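Local atomic coordinates of putative antitoxin VapB45 (Mycobacterium tuberculosis, PDB entry 5AF3), a protein that is possibly the antitoxin of a type II toxin-antitoxin system, paired with the toxin VapC45, and probably binds DNA through helix-turn-helix domains. Residues V186-P189 / R190-Y193; V157-Y160 / L161-S165. All coordinates share one frame; numbering follows the deposited sequence.

Interaction 1: V186-P189 / R190-Y193; sequences VLDP and RRGY
Asp188 and Arg191 hold this turn together through a side-on salt bridge in which NE and NH2 of the guanidinium both reach a single carboxylate oxygen, OD2. The Arg191 NE to Asp188 OD2 distance is 2.9 Å, with the donor coming from above the carboxylate plane. Arg191 NH2 lies 3.1 Å from Asp188 OD2 and takes its anti lone pair, although that bond is bent to 138°. The two flat groups are steeply inclined, their planes 69° apart. Asp188 OD1 accepts from Arg190 N at 2.9 Å, in the manner of an Asx turn, because chi1 of 177° swings the carboxylate away from Asp188 N and alongside its carbonyl carbon. Asp188 to Arg191 is also a type I beta turn, closed by the bond from Arg191 N to Asp188 O at 3.1 Å. Water 1 accepts from Asp188 N and also lies within hydrogen-bonding distance of Arg191 O, bridging the mouth of the turn. Farther out, CG2 of Val186 packs 3.6 Å from NH2 of Arg191, and the CB of Arg190 rests against OD1 of Asp188. A second carboxylate, that of Asp199, also pairs with Arg191 NH2, which probably helps fix the guanidinium. The turn leaves the end of strand 185-187, with Met174 of strand 172-176 against Asp188 and Arg191, and Phe72 of helix 72-86 against Pro189.

Interaction 2: V157-Y160 / L161-S165; sequences VEHY and LQQIS
Leu161 N reaches back to Val157 O at 3.1 Å, and Gln162 N to Glu158 O at 2.9 Å: these are the last alpha-helical bonds of helix 155-161, before a type I beta turn from Leu161 to Ile164 leads into strand 164-166. The firmly packed side begins with an apolar pair. Val157 and Leu161 lie alongside each other, pointing the same way, with CG1 of Val157 4.0 Å from CD1 of Leu161; Phe84 of helix 72-86 meets Val157, and Phe153 meets Leu161. The polar Tyr160 and His159 are buried as well, where CD2 of His159 sits 3.5 Å above one face of the Tyr160 ring, toward its rim. Both also reach the second subunit, whose Asp237 is hydrogen-bonded to His159 NE2 and Tyr160 OH, so this helix end contributes to the dimer interface. The looser side is that of exposed Gln162, whose extended chain passes the Glu158 carbonyl: its CB and CG lie 3.4 Å from Glu158 O, while OE1 comes no nearer than 3.7 Å to residues 157-160. Where the helix stops, Gln163 takes over with both its backbone and its side chain. Gln163 N bonds to Tyr160 O from above the carbonyl plane, while a bend at chi2 (-50°) folds the side chain back toward the helix. Its OE1 accepts from Arg176, and its NE2 donates to His159 O at 2.9 Å, nearly straight at 164°.

Along the chain the two contacts come in series: interaction 2 closes at Ser165 before interaction 1 opens at Val186. Their centres are 18 Å apart and their nearest atoms about 6 Å, without touching. Both reach the same antiparallel four-stranded sheet. Interaction 2 feeds its outer strand 164-166, interaction 1 leaves strand 185-187, and strand 172-176 runs between these two. Helix 72-86 adds a second common element, since it packs against side chains of both. One contact is thus the entry into the sheet, next to the second subunit, and the other a turn toward its last strand, 197-198, ahead of the C-terminal helices.

Interaction 1: V186-P189 / R190-Y193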
loop_
_atom_site.group_PDB
_atom_site.type_symbol
_atom_site.label_atom_id
_atom_site.label_comp_id
_atom_site.label_asym_id
_atom_site.label_seq_id
_atom_site.Cartn_x
_atom_site.Cartn_y
_atom_site.Cartn_z
ATOM N N VAL A 186 8.983 -3.391 -10.785
ATOM C CA VAL A 186 10.291 -3.805 -10.273
ATOM C C VAL A 186 11.213 -2.670 -9.913
ATOM O O VAL A 186 11.090 -1.532 -10.413
ATOM C CB VAL A 186 11.005 -4.766 -11.281
ATOM C CG1 VAL A 186 10.209 -6.001 -11.487
ATOM C CG2 VAL A 186 11.257 -4.061 -12.660
ATOM N N LEU A 187 12.165 -2.971 -9.027
ATOM C CA LEU A 187 13.348 -2.171 -8.849
ATOM C C LEU A 187 14.469 -2.860 -9.664
ATOM O O LEU A 187 14.724 -4.049 -9.491
ATOM C CB LEU A 187 13.746 -2.108 -7.385
ATOM C CG LEU A 187 12.672 -1.558 -6.444
ATOM C CD1 LEU A 187 13.227 -1.589 -5.011
ATOM C CD2 LEU A 187 12.287 -0.135 -6.883
ATOM N N ASP A 188 15.086 -2.095 -10.575
ATOM C CA ASP A 188 16.084 -2.621 -11.520
ATOM C C ASP A 188 17.081 -1.482 -11.748
ATOM O O ASP A 188 16.696 -0.445 -12.284
ATOM C CB ASP A 188 15.365 -3.067 -12.810
ATOM C CG ASP A 188 16.321 -3.577 -13.921
ATOM O OD1 ASP A 188 17.552 -3.460 -13.787
ATOM O OD2 ASP A 188 15.794 -4.117 -14.925
ATOM N N PRO A 189 18.363 -1.650 -11.336
ATOM C CA PRO A 189 19.300 -0.534 -11.485
ATOM C C PRO A 189 19.579 -0.194 -12.975
ATOM O O PRO A 189 20.167 0.851 -13.276
ATOM C CB PRO A 189 20.573 -1.051 -10.785
ATOM C CG PRO A 189 20.491 -2.522 -10.938
ATOM C CD PRO A 189 19.027 -2.844 -10.772
ATOM N N ARG A 190 19.152 -1.061 -13.882
ATOM C CA ARG A 190 19.411 -0.838 -15.331
ATOM C C ARG A 190 18.332 0.022 -16.000
ATOM O O ARG A 190 18.461 0.361 -17.186
ATOM C CB ARG A 190 19.520 -2.162 -16.083
ATOM C CG ARG A 190 20.742 -2.985 -15.760
ATOM C CD ARG A 190 20.441 -4.456 -16.002
ATOM N NE ARG A 190 21.219 -5.069 -17.079
ATOM C CZ ARG A 190 20.879 -5.043 -18.369
ATOM N NH1 ARG A 190 19.781 -4.407 -18.762
ATOM N NH2 ARG A 190 21.645 -5.637 -19.276
ATOM N N ARG A 191 17.242 0.329 -15.275
ATOM C CA ARG A 191 16.101 1.060 -15.867
ATOM C C ARG A 191 15.480 2.035 -14.882
ATOM O O ARG A 191 15.320 1.714 -13.701
ATOM C CB ARG A 191 15.006 0.114 -16.369
ATOM C CG ARG A 191 15.449 -0.958 -17.409
ATOM C CD ARG A 191 14.284 -1.787 -17.836
ATOM N NE ARG A 191 13.987 -2.818 -16.832
ATOM C CZ ARG A 191 12.933 -3.636 -16.845
ATOM N NH1 ARG A 191 11.996 -3.598 -17.815
ATOM N NH2 ARG A 191 12.828 -4.539 -15.873
ATOM N N GLY A 192 15.129 3.222 -15.359
ATOM C CA GLY A 192 14.491 4.215 -14.518
ATOM C C GLY A 192 15.342 4.669 -13.334
ATOM O O GLY A 192 14.801 5.096 -12.325
ATOM N N TYR A 193 16.669 4.562 -13.454
ATOM C CA TYR A 193 17.616 4.817 -12.343
ATOM C C TYR A 193 17.333 3.978 -11.072
ATOM O O TYR A 193 17.628 4.407 -9.963
ATOM C CB TYR A 193 17.709 6.313 -11.990
ATOM C CG TYR A 193 17.729 7.240 -13.194
ATOM C CD1 TYR A 193 18.838 7.284 -14.052
ATOM C CD2 TYR A 193 16.630 8.051 -13.486
ATOM C CE1 TYR A 193 18.857 8.117 -15.167
ATOM C CE2 TYR A 193 16.631 8.889 -14.601
ATOM C CZ TYR A 193 17.751 8.918 -15.435
ATOM O OH TYR A 193 17.758 9.754 -16.535
HETATM O O HOH W 1 13.872 0.078 -11.809
#

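Interaction 2: V157-Y160 / L161-S165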
loop_
_atom_site.group_PDB
_atom_site.type_symbol
_atom_site.label_atom_id
_atom_site.label_comp_id
_atom_site.label_asym_id
_atom_site.label_seq_id
_atom_site.Cartn_x
_atom_site.Cartn_y
_atom_site.Cartn_z
ATOM N N VAL A 157 7.657 -15.702 4.448
ATOM C CA VAL A 157 9.009 -15.190 4.097
ATOM C C VAL A 157 9.347 -15.567 2.633
ATOM O O VAL A 157 9.796 -14.688 1.852
ATOM C CB VAL A 157 10.102 -15.747 5.071
ATOM C CG1 VAL A 157 11.521 -15.207 4.680
ATOM C CG2 VAL A 157 9.800 -15.323 6.500
ATOM N N GLU A 158 9.172 -16.843 2.286
ATOM C CA GLU A 158 9.451 -17.325 0.905
ATOM C C GLU A 158 8.780 -16.471 -0.158
ATOM O O GLU A 158 9.412 -16.124 -1.170
ATOM C CB GLU A 158 8.978 -18.753 0.701
ATOM C CG GLU A 158 9.931 -19.786 1.149
ATOM C CD GLU A 158 9.538 -21.169 0.651
ATOM O OE1 GLU A 158 8.352 -21.393 0.285
ATOM O OE2 GLU A 158 10.428 -22.034 0.651
ATOM N N HIS A 159 7.510 -16.134 0.057
ATOM C CA HIS A 159 6.770 -15.246 -0.892
ATOM C C HIS A 159 7.575 -13.998 -1.280
ATOM O O HIS A 159 7.631 -13.617 -2.471
ATOM C CB HIS A 159 5.392 -14.878 -0.307
ATOM C CG HIS A 159 4.671 -13.763 -1.018
ATOM N ND1 HIS A 159 4.292 -13.833 -2.343
ATOM C CD2 HIS A 159 4.251 -12.554 -0.571
ATOM C CE1 HIS A 159 3.659 -12.722 -2.679
ATOM N NE2 HIS A 159 3.617 -11.931 -1.621
ATOM N N TYR A 160 8.210 -13.352 -0.314
ATOM C CA TYR A 160 9.044 -12.211 -0.664
ATOM C C TYR A 160 10.392 -12.568 -1.312
ATOM O O TYR A 160 10.851 -11.857 -2.208
ATOM C CB TYR A 160 9.224 -11.286 0.532
ATOM C CG TYR A 160 7.858 -10.757 0.910
ATOM C CD1 TYR A 160 7.307 -9.688 0.216
ATOM C CD2 TYR A 160 7.087 -11.388 1.893
ATOM C CE1 TYR A 160 6.007 -9.246 0.500
ATOM C CE2 TYR A 160 5.788 -10.960 2.190
ATOM C CZ TYR A 160 5.259 -9.890 1.493
ATOM O OH TYR A 160 3.978 -9.435 1.757
ATOM N N LEU A 161 11.053 -13.606 -0.794
ATOM C CA LEU A 161 12.326 -14.061 -1.349
ATOM C C LEU A 161 12.225 -14.406 -2.821
ATOM O O LEU A 161 13.163 -14.161 -3.542
ATOM C CB LEU A 161 12.837 -15.301 -0.590
ATOM C CG LEU A 161 13.082 -15.064 0.907
ATOM C CD1 LEU A 161 13.835 -16.254 1.543
ATOM C CD2 LEU A 161 13.818 -13.789 1.222
ATOM N N GLN A 162 11.091 -14.991 -3.219
ATOM C CA GLN A 162 10.765 -15.414 -4.589
ATOM C C GLN A 162 10.683 -14.262 -5.588
ATOM O O GLN A 162 10.726 -14.495 -6.807
ATOM C CB GLN A 162 9.423 -16.175 -4.597
ATOM C CG GLN A 162 9.561 -17.623 -4.188
ATOM C CD GLN A 162 8.240 -18.288 -3.762
ATOM O OE1 GLN A 162 7.185 -17.640 -3.644
ATOM N NE2 GLN A 162 8.304 -19.604 -3.539
ATOM N N GLN A 163 10.541 -13.041 -5.094
ATOM C CA GLN A 163 10.419 -11.847 -5.967
ATOM C C GLN A 163 11.758 -11.351 -6.539
ATOM O O GLN A 163 11.779 -10.445 -7.378
ATOM C CB GLN A 163 9.743 -10.681 -5.235
ATOM C CG GLN A 163 8.377 -11.003 -4.566
ATOM C CD GLN A 163 7.442 -11.689 -5.520
ATOM O OE1 GLN A 163 7.327 -11.291 -6.673
ATOM N NE2 GLN A 163 6.775 -12.727 -5.058
ATOM N N ILE A 164 12.872 -11.897 -6.036
ATOM C CA ILE A 164 14.180 -11.364 -6.342
ATOM C C ILE A 164 14.751 -12.136 -7.524
ATOM O O ILE A 164 14.631 -13.357 -7.576
ATOM C CB ILE A 164 15.134 -11.470 -5.108
ATOM C CG1 ILE A 164 14.515 -10.743 -3.896
ATOM C CG2 ILE A 164 16.513 -10.836 -5.410
ATOM C CD1 ILE A 164 15.330 -10.869 -2.625
ATOM N N SER A 165 15.357 -11.409 -8.470
ATOM C CA SER A 165 16.035 -12.024 -9.628
ATOM C C SER A 165 17.525 -11.855 -9.428
ATOM O O SER A 165 17.952 -10.893 -8.802
ATOM C CB SER A 165 15.604 -11.305 -10.929
ATOM O OG SER A 165 14.266 -11.627 -11.216
#